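Hypothetical protein PH1789 (Pyrococcus horikoshii, PDB 1WR2) is of unknown function but carries an ATP-grasp domain. Local coordinates at residues E10-K14 against Q15-A19. Residues are numbered along the deposited sequence; the frame is centred on the assembly and turned at random.
Sequences EEVLK and QGRTA
A Schellman motif, with G16 at its turning point, ends the first helix, 3-14, of this ATP-grasp chain: V12 and R17 meet across the turn, and L13 O receives the amide of G16. The latter, the 5→2 bond of the motif, is short, G16 N to L13 O 2.6 Å. The wider bond of the motif, R17 N to V12 O at 3.4 Å, is weak. V12 O is shared, since Q15 N also donates to it at 3.0 Å. G16 has a positive phi of 64°, and here the backbone turns out of the helix toward the short strand 19-20.

Q15 lies alongside E11, both side chains heading the same way. The first torsion of Q15 sets CG beside the backbone N and anti to the carbonyl carbon (chi1 -63°), which directs the side chain back over the preceding turn; the extended chain beyond CG supplies the reach. Q15 NE2 makes a weak bond to E11 O, 3.4 Å. The same oxygen takes a second weak bond from Q15 N, so one residue approaches it with both backbone and side chain.

The residues flanking the turn, V12 and R17, also meet through their side chains, which cross at about a right angle. V12 CG1 packs against the aliphatic R17 CB at 3.8 Å and, with the arginine chain bent at chi3 (-66°), one face of the guanidinium is turned to the same methyl. R17 NH2 forms a salt bridge with E24, tying the loop to the next helix. On the sheet side, V12 and L13 rest on L234 of strand 225-234, and T18 shares backbone hydrogen bonds with that same residue. L13 CD2 approaches R17 O at 3.6 Å, while V12 CG1 sits 3.9 Å above the guanidinium plane of R17, over its centre, with Q15 NE2 at the edge.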
# COMPACT_ATOMS: atom_id res chain seq x y z
N GLU A 10 15.86 5.57 -6.67
CA GLU A 10 17.32 5.55 -6.79
C GLU A 10 17.97 5.32 -5.44
O GLU A 10 18.86 4.48 -5.29
CB GLU A 10 17.82 6.87 -7.39
CG GLU A 10 17.64 7.02 -8.89
CD GLU A 10 18.31 5.90 -9.68
OE1 GLU A 10 19.39 5.42 -9.25
OE2 GLU A 10 17.78 5.51 -10.74
N GLU A 11 17.52 6.09 -4.45
CA GLU A 11 18.05 6.01 -3.09
C GLU A 11 18.05 4.57 -2.57
O GLU A 11 19.04 4.11 -1.99
CB GLU A 11 17.22 6.90 -2.16
CG GLU A 11 17.75 7.03 -0.74
CD GLU A 11 17.04 8.12 0.05
OE1 GLU A 11 17.38 8.30 1.24
OE2 GLU A 11 16.15 8.79 -0.51
N VAL A 12 16.95 3.87 -2.79
CA VAL A 12 16.82 2.49 -2.35
C VAL A 12 17.80 1.59 -3.09
O VAL A 12 18.49 0.77 -2.48
CB VAL A 12 15.38 1.97 -2.58
CG1 VAL A 12 15.29 0.49 -2.24
CG2 VAL A 12 14.40 2.77 -1.73
N LEU A 13 17.85 1.74 -4.41
CA LEU A 13 18.75 0.94 -5.23
C LEU A 13 20.20 1.19 -4.82
O LEU A 13 21.02 0.27 -4.82
CB LEU A 13 18.55 1.27 -6.71
CG LEU A 13 17.18 0.87 -7.29
CD1 LEU A 13 16.97 1.54 -8.65
CD2 LEU A 13 17.10 -0.65 -7.42
N LYS A 14 20.50 2.44 -4.47
CA LYS A 14 21.84 2.84 -4.05
C LYS A 14 22.28 2.02 -2.84
O LYS A 14 23.47 1.79 -2.62
CB LYS A 14 21.88 4.33 -3.70
CG LYS A 14 23.26 4.81 -3.26
CD LYS A 14 23.28 6.31 -3.00
CE LYS A 14 24.69 6.77 -2.59
NZ LYS A 14 24.77 8.24 -2.33
N GLN A 15 21.30 1.57 -2.06
CA GLN A 15 21.58 0.77 -0.87
C GLN A 15 21.61 -0.70 -1.26
O GLN A 15 21.65 -1.58 -0.39
CB GLN A 15 20.50 1.00 0.18
CG GLN A 15 20.44 2.41 0.70
CD GLN A 15 19.28 2.61 1.65
OE1 GLN A 15 19.19 1.94 2.68
NE2 GLN A 15 18.39 3.53 1.31
N GLY A 16 21.58 -0.97 -2.56
CA GLY A 16 21.60 -2.34 -3.03
C GLY A 16 20.39 -3.15 -2.62
O GLY A 16 20.50 -4.35 -2.35
N ARG A 17 19.23 -2.51 -2.57
CA ARG A 17 17.98 -3.18 -2.20
C ARG A 17 17.01 -3.17 -3.37
O ARG A 17 17.03 -2.24 -4.18
CB ARG A 17 17.31 -2.47 -1.03
CG ARG A 17 17.79 -2.87 0.34
CD ARG A 17 16.76 -2.42 1.35
NE ARG A 17 16.67 -0.96 1.43
CZ ARG A 17 15.53 -0.29 1.59
NH1 ARG A 17 14.38 -0.94 1.68
NH2 ARG A 17 15.56 1.02 1.70
N THR A 18 16.17 -4.19 -3.46
CA THR A 18 15.19 -4.25 -4.53
C THR A 18 13.79 -4.05 -3.95
O THR A 18 12.91 -3.49 -4.60
CB THR A 18 15.24 -5.58 -5.28
OG1 THR A 18 14.81 -6.64 -4.42
CG2 THR A 18 16.66 -5.86 -5.75
N ALA A 19 13.58 -4.51 -2.71
CA ALA A 19 12.28 -4.38 -2.07
C ALA A 19 12.15 -3.09 -1.27
O ALA A 19 12.96 -2.79 -0.40
CB ALA A 19 12.02 -5.58 -1.17